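Local atomic coordinates of CELL WALL surface anchor family protein (Streptococcus pneumoniae, PDB entry 2WW8), a protein that acts as the pilus adhesin, probably recognising host cells through a metal-binding, integrin-like domain carried on a stalk of immunoglobulin-like and CNA_B-type domains. Residues 184-189 / 707-712; 188-193 / 207-212; 598-603 / 696-701. All blocks are in the same frame, centred on the assembly; numbering follows the deposited sequence.

Interaction 1 (184-189 / 707-712); sequences IPEGTL and QNTVRD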
ATOM      1  N   ILE A 184       2.860   7.545  11.623  1.00 10.35           N
ATOM      2  CA  ILE A 184       3.588   7.947  12.794  1.00 12.71           C
ATOM      3  C   ILE A 184       3.968   9.417  12.733  1.00 13.12           C
ATOM      4  O   ILE A 184       3.872  10.044  11.661  1.00 12.75           O
ATOM      5  CB  ILE A 184       4.879   7.085  12.981  1.00 11.50           C
ATOM      6  CG1 ILE A 184       5.758   7.147  11.721  1.00 15.06           C
ATOM      7  CG2 ILE A 184       4.488   5.741  13.389  1.00  9.56           C
ATOM      8  CD1 ILE A 184       7.142   6.486  11.863  1.00 15.66           C
ATOM      9  N   PRO A 185       4.386   9.990  13.874  1.00 13.73           N
ATOM     10  CA  PRO A 185       4.669  11.441  13.843  1.00 13.11           C
ATOM     11  C   PRO A 185       5.770  11.738  12.827  1.00 13.54           C
ATOM     12  O   PRO A 185       5.755  12.788  12.251  1.00 12.23           O
ATOM     13  CB  PRO A 185       5.182  11.722  15.271  1.00 13.68           C
ATOM     14  CG  PRO A 185       4.402  10.773  16.118  1.00 14.83           C
ATOM     15  CD  PRO A 185       4.454   9.456  15.250  1.00 13.13           C
ATOM     16  N   GLU A 186       6.694  10.807  12.582  1.00 14.35           N
ATOM     17  CA  GLU A 186       7.801  11.025  11.661  1.00 14.87           C
ATOM     18  C   GLU A 186       7.477  10.720  10.193  1.00 15.57           C
ATOM     19  O   GLU A 186       8.317  10.924   9.299  1.00 17.42           O
ATOM     20  CB  GLU A 186       9.014  10.220  12.127  1.00 14.29           C
ATOM     21  CG  GLU A 186       9.570  10.669  13.427  1.00 16.04           C
ATOM     22  CD  GLU A 186       8.808  10.087  14.643  1.00 16.15           C
ATOM     23  OE1 GLU A 186       8.002   9.155  14.496  1.00 15.96           O
ATOM     24  OE2 GLU A 186       9.051  10.584  15.761  1.00 17.76           O
ATOM     25  N   GLY A 187       6.275  10.212   9.917  1.00 16.20           N
ATOM     26  CA  GLY A 187       5.916   9.872   8.524  1.00 15.00           C
ATOM     27  C   GLY A 187       5.049   8.647   8.497  1.00 15.41           C
ATOM     28  O   GLY A 187       3.974   8.658   9.076  1.00 15.20           O
ATOM     29  N   THR A 188       5.482   7.592   7.822  1.00 15.96           N
ATOM     30  CA  THR A 188       4.713   6.352   7.853  1.00 15.74           C
ATOM     31  C   THR A 188       5.706   5.171   7.875  1.00 15.86           C
ATOM     32  O   THR A 188       6.879   5.324   7.513  1.00 15.28           O
ATOM     33  CB  THR A 188       3.861   6.220   6.575  1.00 17.14           C
ATOM     34  OG1 THR A 188       4.751   5.943   5.495  1.00 19.22           O
ATOM     35  CG2 THR A 188       3.034   7.511   6.265  1.00 18.31           C
ATOM     36  N   LEU A 189       5.254   4.000   8.318  1.00 13.09           N
ATOM     37  CA  LEU A 189       6.055   2.815   8.191  1.00 13.56           C
ATOM     38  C   LEU A 189       5.093   1.693   7.812  1.00 14.16           C
ATOM     39  O   LEU A 189       3.860   1.854   7.965  1.00 14.48           O
ATOM     40  CB  LEU A 189       6.922   2.500   9.443  1.00 13.35           C
ATOM     41  CG  LEU A 189       6.207   2.404  10.799  1.00 16.56           C
ATOM     42  CD1 LEU A 189       5.412   1.088  10.842  1.00 18.50           C
ATOM     43  CD2 LEU A 189       7.160   2.439  12.008  1.00 18.81           C
ATOM     44  N   GLN A 707      17.766   7.766  21.131  1.00 24.19           N
ATOM     45  CA  GLN A 707      17.653   6.325  21.393  1.00 24.67           C
ATOM     46  C   GLN A 707      16.396   5.766  22.110  1.00 24.86           C
ATOM     47  O   GLN A 707      16.107   4.540  22.130  1.00 24.47           O
ATOM     48  CB  GLN A 707      18.836   5.987  22.296  1.00 28.53           C
ATOM     49  CG  GLN A 707      18.883   4.504  22.545  1.00 32.12           C
ATOM     50  CD  GLN A 707      19.568   3.928  21.350  1.00 37.89           C
ATOM     51  OE1 GLN A 707      19.204   2.881  20.793  1.00 45.04           O
ATOM     52  NE2 GLN A 707      20.563   4.676  20.908  1.00 38.10           N
ATOM     53  N   ASN A 708      15.629   6.639  22.754  1.00 22.15           N
ATOM     54  CA  ASN A 708      14.396   6.142  23.338  1.00 21.28           C
ATOM     55  C   ASN A 708      13.144   6.453  22.551  1.00 19.13           C
ATOM     56  O   ASN A 708      12.057   6.273  23.109  1.00 21.00           O
ATOM     57  CB  ASN A 708      14.196   6.724  24.739  1.00 21.69           C
ATOM     58  CG  ASN A 708      15.234   6.212  25.721  1.00 25.75           C
ATOM     59  OD1 ASN A 708      15.708   6.957  26.577  1.00 33.17           O
ATOM     60  ND2 ASN A 708      15.614   4.947  25.591  1.00 26.93           N
ATOM     61  N   THR A 709      13.266   7.001  21.348  1.00 16.81           N
ATOM     62  CA  THR A 709      12.112   7.154  20.456  1.00 17.00           C
ATOM     63  C   THR A 709      12.095   5.991  19.505  1.00 15.70           C
ATOM     64  O   THR A 709      12.968   5.886  18.656  1.00 16.53           O
ATOM     65  CB  THR A 709      12.156   8.485  19.677  1.00 17.74           C
ATOM     66  OG1 THR A 709      12.184   9.502  20.666  1.00 20.17           O
ATOM     67  CG2 THR A 709      10.923   8.653  18.839  1.00 16.75           C
ATOM     68  N   VAL A 710      11.127   5.095  19.702  1.00 15.91           N
ATOM     69  CA  VAL A 710      11.027   3.837  19.029  1.00 14.28           C
ATOM     70  C   VAL A 710       9.594   3.749  18.524  1.00 14.43           C
ATOM     71  O   VAL A 710       8.616   3.984  19.256  1.00 15.81           O
ATOM     72  CB  VAL A 710      11.256   2.680  20.005  1.00 16.00           C
ATOM     73  CG1 VAL A 710      11.601   1.477  19.195  1.00 16.56           C
ATOM     74  CG2 VAL A 710      12.417   3.000  20.862  1.00 21.84           C
ATOM     75  N   ARG A 711       9.474   3.415  17.254  1.00 12.17           N
ATOM     76  CA  ARG A 711       8.174   3.147  16.658  1.00 12.60           C
ATOM     77  C   ARG A 711       8.093   1.684  16.161  1.00 13.12           C
ATOM     78  O   ARG A 711       8.957   1.275  15.404  1.00 11.42           O
ATOM     79  CB  ARG A 711       7.948   4.069  15.442  1.00 12.32           C
ATOM     80  CG  ARG A 711       8.334   5.577  15.616  1.00 13.98           C
ATOM     81  CD  ARG A 711       7.537   6.137  16.755  1.00 14.46           C
ATOM     82  NE  ARG A 711       7.644   7.591  16.843  1.00 14.35           N
ATOM     83  CZ  ARG A 711       7.546   8.256  17.980  1.00 16.16           C
ATOM     84  NH1 ARG A 711       7.394   7.591  19.122  1.00 17.38           N
ATOM     85  NH2 ARG A 711       7.633   9.580  17.992  1.00 13.12           N
ATOM     86  N   ASP A 712       7.051   0.946  16.546  1.00 12.78           N
ATOM     87  CA  ASP A 712       6.794  -0.414  16.117  1.00 14.66           C
ATOM     88  C   ASP A 712       6.196  -0.515  14.710  1.00 14.81           C
ATOM     89  O   ASP A 712       5.312   0.237  14.343  1.00 15.24           O
ATOM     90  CB  ASP A 712       5.865  -1.143  17.108  1.00 15.01           C
ATOM     91  CG  ASP A 712       6.585  -1.490  18.393  1.00 17.87           C
ATOM     92  OD1 ASP A 712       7.433  -2.402  18.309  1.00 19.18           O
ATOM     93  OD2 ASP A 712       6.396  -0.801  19.440  1.00 15.90           O
TER

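Interaction 2 (188-193 / 207-212); sequences TLSKRI and ELTVSG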
ATOM      1  N   THR A 188       5.482   7.592   7.822  1.00 15.96           N
ATOM      2  CA  THR A 188       4.713   6.352   7.853  1.00 15.74           C
ATOM      3  C   THR A 188       5.706   5.171   7.875  1.00 15.86           C
ATOM      4  O   THR A 188       6.879   5.324   7.513  1.00 15.28           O
ATOM      5  CB  THR A 188       3.861   6.220   6.575  1.00 17.14           C
ATOM      6  OG1 THR A 188       4.751   5.943   5.495  1.00 19.22           O
ATOM      7  CG2 THR A 188       3.034   7.511   6.265  1.00 18.31           C
ATOM      8  N   LEU A 189       5.254   4.000   8.318  1.00 13.09           N
ATOM      9  CA  LEU A 189       6.055   2.815   8.191  1.00 13.56           C
ATOM     10  C   LEU A 189       5.093   1.693   7.812  1.00 14.16           C
ATOM     11  O   LEU A 189       3.860   1.854   7.965  1.00 14.48           O
ATOM     12  CB  LEU A 189       6.922   2.500   9.443  1.00 13.35           C
ATOM     13  CG  LEU A 189       6.207   2.404  10.799  1.00 16.56           C
ATOM     14  CD1 LEU A 189       5.412   1.088  10.842  1.00 18.50           C
ATOM     15  CD2 LEU A 189       7.160   2.439  12.008  1.00 18.81           C
ATOM     16  N   SER A 190       5.654   0.589   7.298  1.00 15.34           N
ATOM     17  CA  SER A 190       4.799  -0.516   6.844  1.00 15.43           C
ATOM     18  C   SER A 190       5.554  -1.814   6.852  1.00 16.44           C
ATOM     19  O   SER A 190       6.751  -1.838   6.627  1.00 18.50           O
ATOM     20  CB  SER A 190       4.154  -0.248   5.473  1.00 13.98           C
ATOM     21  OG  SER A 190       5.078  -0.473   4.408  1.00 16.46           O
ATOM     22  N   LYS A 191       4.839  -2.901   7.102  1.00 14.70           N
ATOM     23  CA  LYS A 191       5.383  -4.250   7.057  1.00 14.67           C
ATOM     24  C   LYS A 191       4.297  -5.212   6.611  1.00 14.47           C
ATOM     25  O   LYS A 191       3.151  -5.170   7.113  1.00 15.78           O
ATOM     26  CB  LYS A 191       5.875  -4.675   8.429  1.00 14.45           C
ATOM     27  CG  LYS A 191       6.604  -6.046   8.314  1.00 14.68           C
ATOM     28  CD  LYS A 191       7.470  -6.310   9.540  1.00 16.22           C
ATOM     29  CE  LYS A 191       7.960  -7.740   9.431  1.00 14.92           C
ATOM     30  NZ  LYS A 191       8.500  -8.128  10.750  1.00 17.55           N
ATOM     31  N   ARG A 192       4.595  -6.074   5.642  1.00 14.19           N
ATOM     32  CA  ARG A 192       3.586  -7.049   5.193  1.00 14.77           C
ATOM     33  C   ARG A 192       4.252  -8.228   4.492  1.00 15.98           C
ATOM     34  O   ARG A 192       5.398  -8.146   4.075  1.00 16.81           O
ATOM     35  CB  ARG A 192       2.568  -6.380   4.239  1.00 14.07           C
ATOM     36  CG  ARG A 192       3.185  -5.889   2.919  1.00 13.45           C
ATOM     37  CD  ARG A 192       2.117  -5.645   1.884  1.00 13.56           C
ATOM     38  NE  ARG A 192       2.758  -5.081   0.682  1.00 18.11           N
ATOM     39  CZ  ARG A 192       2.233  -5.084  -0.537  1.00 18.96           C
ATOM     40  NH1 ARG A 192       1.016  -5.588  -0.692  1.00 18.90           N
ATOM     41  NH2 ARG A 192       2.891  -4.581  -1.591  1.00 16.31           N
ATOM     42  N   ILE A 193       3.517  -9.315   4.343  1.00 16.47           N
ATOM     43  CA  ILE A 193       3.871 -10.336   3.362  1.00 15.54           C
ATOM     44  C   ILE A 193       3.338  -9.708   2.067  1.00 15.93           C
ATOM     45  O   ILE A 193       2.156  -9.343   2.001  1.00 15.66           O
ATOM     46  CB  ILE A 193       3.193 -11.704   3.702  1.00 15.71           C
ATOM     47  CG1 ILE A 193       3.792 -12.331   4.975  1.00 15.59           C
ATOM     48  CG2 ILE A 193       3.361 -12.707   2.530  1.00 18.67           C
ATOM     49  CD1 ILE A 193       2.838 -13.298   5.654  1.00 15.94           C
ATOM     50  N   GLU A 207       8.020  -7.324   2.913  1.00 16.25           N
ATOM     51  CA  GLU A 207       8.315  -5.939   2.536  1.00 14.93           C
ATOM     52  C   GLU A 207       8.120  -5.010   3.733  1.00 15.22           C
ATOM     53  O   GLU A 207       7.059  -5.072   4.368  1.00 16.28           O
ATOM     54  CB  GLU A 207       7.343  -5.523   1.411  1.00 15.29           C
ATOM     55  CG  GLU A 207       7.418  -4.035   1.005  1.00 14.35           C
ATOM     56  CD  GLU A 207       6.107  -3.621   0.351  1.00 22.00           C
ATOM     57  OE1 GLU A 207       5.124  -3.220   1.063  1.00 18.44           O
ATOM     58  OE2 GLU A 207       6.106  -3.742  -0.896  1.00 22.55           O
ATOM     59  N   LEU A 208       9.080  -4.108   3.965  1.00 15.66           N
ATOM     60  CA  LEU A 208       9.070  -3.028   4.971  1.00 16.76           C
ATOM     61  C   LEU A 208       9.286  -1.747   4.187  1.00 17.08           C
ATOM     62  O   LEU A 208      10.091  -1.742   3.260  1.00 14.49           O
ATOM     63  CB  LEU A 208      10.209  -3.179   5.993  1.00 18.59           C
ATOM     64  CG  LEU A 208      10.007  -4.184   7.132  1.00 19.30           C
ATOM     65  CD1 LEU A 208      10.046  -5.628   6.632  1.00 15.52           C
ATOM     66  CD2 LEU A 208      11.047  -3.914   8.241  1.00 17.74           C
ATOM     67  N   THR A 209       8.534  -0.702   4.546  1.00 16.51           N
ATOM     68  CA  THR A 209       8.772   0.607   3.983  1.00 16.35           C
ATOM     69  C   THR A 209       8.803   1.641   5.119  1.00 16.85           C
ATOM     70  O   THR A 209       8.246   1.388   6.193  1.00 16.31           O
ATOM     71  CB  THR A 209       7.734   1.034   2.934  1.00 15.70           C
ATOM     72  OG1 THR A 209       6.502   1.426   3.558  1.00 17.71           O
ATOM     73  CG2 THR A 209       7.473  -0.029   1.868  1.00 12.91           C
ATOM     74  N   VAL A 210       9.465   2.777   4.853  1.00 16.47           N
ATOM     75  CA  VAL A 210       9.550   3.881   5.790  1.00 14.56           C
ATOM     76  C   VAL A 210       9.527   5.135   4.917  1.00 15.92           C
ATOM     77  O   VAL A 210      10.208   5.198   3.904  1.00 15.38           O
ATOM     78  CB  VAL A 210      10.850   3.849   6.621  1.00 17.89           C
ATOM     79  CG1 VAL A 210      10.893   5.096   7.505  1.00 17.62           C
ATOM     80  CG2 VAL A 210      10.864   2.595   7.533  1.00 16.56           C
ATOM     81  N   SER A 211       8.707   6.102   5.302  1.00 13.67           N
ATOM     82  CA  SER A 211       8.669   7.386   4.613  0.50 14.42           C
ATOM     83  C   SER A 211       8.771   8.458   5.679  1.00 14.44           C
ATOM     84  O   SER A 211       8.281   8.281   6.821  1.00 14.18           O
ATOM     85  CB  SER A 211       7.380   7.509   3.816  0.50 13.37           C
ATOM     86  OG  SER A 211       6.355   7.930   4.683  0.50 13.56           O
ATOM     87  N   GLY A 212       9.467   9.544   5.343  1.00 14.47           N
ATOM     88  CA  GLY A 212       9.753  10.597   6.327  1.00 11.75           C
ATOM     89  C   GLY A 212       8.831  11.811   6.244  1.00 12.49           C
ATOM     90  O   GLY A 212       7.795  11.843   5.525  1.00 11.81           O
TER
HETATM   91  O   HOH W   1       5.429   3.536   4.615  1.00 18.89           O
HETATM   92  O   HOH W   2       5.313  -2.901   3.559  1.00 12.69           O

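Interaction 3 (598-603 / 696-701); sequences ITDPMG and GRTTLH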
ATOM      1  N   ILE A 598      16.199   0.622  11.063  1.00 14.34           N
ATOM      2  CA  ILE A 598      15.166  -0.393  11.253  1.00 14.54           C
ATOM      3  C   ILE A 598      15.797  -1.609  11.909  1.00 16.81           C
ATOM      4  O   ILE A 598      16.843  -2.059  11.434  1.00 17.09           O
ATOM      5  CB  ILE A 598      14.546  -0.837   9.944  1.00 15.51           C
ATOM      6  CG1 ILE A 598      13.873   0.334   9.243  1.00 14.41           C
ATOM      7  CG2 ILE A 598      13.551  -2.024  10.199  1.00 15.69           C
ATOM      8  CD1 ILE A 598      13.495   0.059   7.804  1.00 14.57           C
ATOM      9  N   THR A 599      15.167  -2.138  12.958  1.00 15.95           N
ATOM     10  CA  THR A 599      15.634  -3.359  13.607  1.00 16.13           C
ATOM     11  C   THR A 599      14.544  -4.403  13.435  1.00 16.35           C
ATOM     12  O   THR A 599      13.366  -4.223  13.845  1.00 12.24           O
ATOM     13  CB  THR A 599      15.910  -3.150  15.102  1.00 15.75           C
ATOM     14  OG1 THR A 599      16.855  -2.066  15.245  1.00 16.09           O
ATOM     15  CG2 THR A 599      16.500  -4.435  15.763  1.00 19.99           C
ATOM     16  N   ASP A 600      14.947  -5.513  12.825  1.00 16.63           N
ATOM     17  CA  ASP A 600      13.993  -6.524  12.328  1.00 15.87           C
ATOM     18  C   ASP A 600      14.481  -7.953  12.620  1.00 17.49           C
ATOM     19  O   ASP A 600      15.066  -8.613  11.734  1.00 16.58           O
ATOM     20  CB  ASP A 600      13.733  -6.321  10.833  1.00 16.00           C
ATOM     21  CG  ASP A 600      12.689  -7.275  10.260  1.00 21.38           C
ATOM     22  OD1 ASP A 600      11.971  -7.994  10.996  1.00 20.86           O
ATOM     23  OD2 ASP A 600      12.583  -7.322   9.020  1.00 22.58           O
ATOM     24  N   PRO A 601      14.209  -8.442  13.856  1.00 16.99           N
ATOM     25  CA  PRO A 601      14.562  -9.814  14.243  1.00 15.71           C
ATOM     26  C   PRO A 601      13.607 -10.807  13.564  1.00 16.12           C
ATOM     27  O   PRO A 601      12.391 -10.516  13.443  1.00 14.36           O
ATOM     28  CB  PRO A 601      14.398  -9.830  15.772  1.00 17.98           C
ATOM     29  CG  PRO A 601      13.890  -8.517  16.204  1.00 16.17           C
ATOM     30  CD  PRO A 601      13.542  -7.709  14.950  1.00 18.87           C
ATOM     31  N   MET A 602      14.145 -11.913  13.034  1.00 12.32           N
ATOM     32  CA  MET A 602      13.232 -12.964  12.585  1.00 14.20           C
ATOM     33  C   MET A 602      12.403 -13.505  13.777  1.00 12.67           C
ATOM     34  O   MET A 602      12.934 -13.616  14.902  1.00 11.09           O
ATOM     35  CB  MET A 602      14.057 -14.081  11.955  1.00 14.45           C
ATOM     36  CG  MET A 602      14.793 -13.686  10.699  1.00 16.41           C
ATOM     37  SD  MET A 602      13.835 -12.999   9.316  1.00 21.25           S
ATOM     38  CE  MET A 602      14.034 -11.248   9.576  1.00 18.01           C
ATOM     39  N   GLY A 603      11.131 -13.851  13.562  1.00 14.00           N
ATOM     40  CA  GLY A 603      10.357 -14.609  14.584  1.00 14.92           C
ATOM     41  C   GLY A 603      10.904 -15.994  14.931  1.00 17.64           C
ATOM     42  O   GLY A 603      11.655 -16.577  14.128  1.00 16.16           O
ATOM     43  N   GLY A 696      10.274 -10.765  15.259  1.00 13.91           N
ATOM     44  CA  GLY A 696      10.163 -10.399  16.661  1.00 16.10           C
ATOM     45  C   GLY A 696       9.746  -8.928  16.649  1.00 15.22           C
ATOM     46  O   GLY A 696       9.230  -8.419  15.648  1.00 14.57           O
ATOM     47  N   ARG A 697       9.973  -8.243  17.757  1.00 15.78           N
ATOM     48  CA  ARG A 697       9.637  -6.793  17.793  1.00 15.74           C
ATOM     49  C   ARG A 697      10.427  -6.030  16.729  1.00 16.16           C
ATOM     50  O   ARG A 697      11.675  -5.928  16.817  1.00 17.25           O
ATOM     51  CB  ARG A 697       9.856  -6.220  19.204  1.00 14.22           C
ATOM     52  CG  ARG A 697       9.433  -4.731  19.211  1.00 15.93           C
ATOM     53  CD  ARG A 697       9.924  -3.908  20.395  1.00 14.23           C
ATOM     54  NE  ARG A 697       9.119  -2.681  20.431  1.00 12.61           N
ATOM     55  CZ  ARG A 697       9.264  -1.729  21.356  1.00 17.10           C
ATOM     56  NH1 ARG A 697      10.215  -1.858  22.275  1.00 14.83           N
ATOM     57  NH2 ARG A 697       8.477  -0.646  21.355  1.00 11.94           N
ATOM     58  N   THR A 698       9.695  -5.504  15.738  1.00 15.43           N
ATOM     59  CA  THR A 698      10.225  -4.740  14.619  1.00 15.32           C
ATOM     60  C   THR A 698      10.110  -3.230  14.790  1.00 12.90           C
ATOM     61  O   THR A 698       9.020  -2.749  15.003  1.00 15.09           O
ATOM     62  CB  THR A 698       9.565  -5.203  13.295  1.00 15.16           C
ATOM     63  OG1 THR A 698       9.674  -6.626  13.208  1.00 17.60           O
ATOM     64  CG2 THR A 698      10.356  -4.669  12.084  1.00 13.16           C
ATOM     65  N   THR A 699      11.202  -2.477  14.714  1.00 14.39           N
ATOM     66  CA  THR A 699      11.197  -1.083  15.198  1.00 13.09           C
ATOM     67  C   THR A 699      11.891  -0.177  14.204  1.00 13.49           C
ATOM     68  O   THR A 699      12.805  -0.585  13.452  1.00 13.70           O
ATOM     69  CB  THR A 699      11.841  -0.919  16.621  1.00 13.17           C
ATOM     70  OG1 THR A 699      13.241  -1.284  16.596  1.00 16.14           O
ATOM     71  CG2 THR A 699      11.155  -1.871  17.622  1.00 13.63           C
ATOM     72  N   LEU A 700      11.438   1.070  14.219  1.00 12.18           N
ATOM     73  CA  LEU A 700      12.166   2.158  13.593  1.00 13.78           C
ATOM     74  C   LEU A 700      12.634   3.090  14.706  1.00 14.21           C
ATOM     75  O   LEU A 700      11.807   3.528  15.552  1.00 14.90           O
ATOM     76  CB  LEU A 700      11.202   2.922  12.667  1.00 14.01           C
ATOM     77  CG  LEU A 700      11.746   4.280  12.164  1.00 15.47           C
ATOM     78  CD1 LEU A 700      12.971   4.076  11.279  1.00  9.18           C
ATOM     79  CD2 LEU A 700      10.628   5.056  11.423  1.00 11.18           C
ATOM     80  N   HIS A 701      13.934   3.384  14.753  1.00 13.63           N
ATOM     81  CA  HIS A 701      14.404   4.509  15.580  1.00 13.71           C
ATOM     82  C   HIS A 701      14.552   5.619  14.533  1.00 13.73           C
ATOM     83  O   HIS A 701      15.474   5.540  13.735  1.00 10.64           O
ATOM     84  CB  HIS A 701      15.777   4.267  16.230  1.00 12.68           C
ATOM     85  CG  HIS A 701      15.731   3.306  17.379  1.00 16.14           C
ATOM     86  ND1 HIS A 701      15.594   1.946  17.205  1.00 18.42           N
ATOM     87  CD2 HIS A 701      15.811   3.506  18.718  1.00 21.70           C
ATOM     88  CE1 HIS A 701      15.575   1.345  18.386  1.00 19.76           C
ATOM     89  NE2 HIS A 701      15.730   2.269  19.320  1.00 21.12           N
TER
HETATM   90  O   HOH W   3      15.293   0.290  15.228  1.00 12.72           O

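Interaction 1 (184-189 / 707-712)
The beta hairpin of strands 171-184 and 187-196 turns through a two-residue loop, a type I turn that holds Glu186, from which the acid reaches across to Arg711 on the short edge strand 711-712. Arg711 takes the carboxylate side-on. Its NE makes a nearly straight bond to Glu186 OE1 (2.8 Å, 176°), with the oxygen in the guanidinium plane. Arg711 NH2 meets the syn lone pair of Glu186 OE2, also at 2.8 Å but along a more bent path; the carboxylate and guanidinium planes are 38° apart. One bond to each oxygen fixes the rotation of both groups. The Glu186 chain bends at its second torsion (82°), turning the carboxylate toward the guanidinium edge. Thr709 CG2 lies over the centre of that guanidinium, 3.4 Å above its plane, and Pro185 CG approaches obliquely to 3.9 Å from Arg711 NH2. Beneath the ion pair, Ile184 CD1 touches Arg711 CG at 4.0 Å and Leu189 CD2 meets Arg711 CB at 3.9 Å. Leu189 CD1 rests against Asp712 O, a carbonyl that also accepts a bond from Arg182. A bidentate salt bridge over aliphatic packing thus joins facing strands of an Ig-like beta sandwich at a hairpin turn.

Interaction 2 (188-193 / 207-212)
Thr188, Ser190, Thr209 and Ser211 all place their hydroxyl oxygens between backbone N and carbonyl carbon, with chi1 from 71° to 82°, and this lines the four groups up on one face of an antiparallel strand pair. Thr188 OG1 lies 2.7 Å from Ser211 OG, although a second conformer of Ser211 makes this end less certain. A water then links Thr188 OG1 to Thr209 OG1 (2.6 Å from the latter), and Thr209 OG1 lies 2.5 Å from Ser190 OG, a short approach at which Thr209 may donate, though its proton has another acceptor within reach. A second water accepts from Ser190 OG and donates to Glu207 O and, at 2.5 Å, to Glu207 OE1. The file ends in a salt bridge: Arg192 NE reaches Glu207 OE1 at 3.0 Å from above the carboxylate plane (55° out of it), while Arg192 NH2 to Glu207 OE2 is a weak bond of 3.4 Å. Beneath the hydroxyls, paired backbone bonds tie Thr188 to Ser211, Ser190 to Thr209 and Arg192 to Glu207. On the opposite face the extended Lys191 runs alongside Leu208, its CG 3.9 Å from Leu208 CD1, and carries NZ into the interior, where it is covalently joined to Asn695 CG and hydrogen-bonded to Thr698 OG1. Such a lysine-asparagine isopeptide crosslink, beside an acidic residue, here Asp600, is a feature of many Ig-like domains of Gram-positive pilins.

Interaction 3 (598-603 / 696-701)
Gly696 donates its N-H to Pro601 O at 2.8 Å, from 49° above the carbonyl plane, beyond the last paired residues of antiparallel strands 593-601 and 699-701 in the Ig-like domain. Having no side chain, Gly696 lets the ring of Pro601 lie close against its backbone. The next residue, Arg697, continues that packing with its carbonyl: Arg697 O sits 3.2 Å from Pro601 CD, while the side chain leaves the contact for a salt bridge with Asp712. Thr698 turns back on its own segment, its OG1 donating to Gly696 O at 3.1 Å and also receiving a bond from Lys191 NZ. With OG1 beside the backbone N (chi1 -51°), its methyl CG2 falls over the other strand, 3.5 Å from Thr599 O. Thr698 runs side by side with Asp600, whose OD2 is held by Tyr678; both side chains border the Lys191 crosslink. Thr699 then forms the regular hydrogen-bonded pair with Thr599, Thr699 N to Thr599 O and Thr599 N to Thr699 O both being 2.9 Å long. Leu700 points to the other face, into the apolar interior of the domain, where its CD1 meets Ile598 CG1 at 4.4 Å, with Val210 of strand 203-218 packed against both. His701 closes the segment through water: its ND1 lies 2.6 Å from a water in the plane of the imidazole ring, and that water is also hydrogen-bonded to Thr599 OG1 and Thr699 OG1.

The three contacts lie 11 to 12 Å apart, centre to centre, within one Ig-like domain. Interaction 2 pairs strands 187-196 and 203-218; interaction 3 lies in the facing sheet, whose edge strand 711-712 supplies interaction 1. Along the chain, interaction 3 is nested in the loop closed by interaction 1, which shares Thr188 and Leu189 with interaction 2. Arg697 with Asp712 and Leu700 with Arg711 join interactions 3 and 1, while Lys191 approaches Thr698 and Asp600 between interactions 2 and 3. Interaction 1 joins chain portions on either side of the inserted magnesium-binding parallel-sheet domain; interaction 2 lies before it and interaction 3 after it, the Lys191 crosslink to Asn695 tying the two portions covalently.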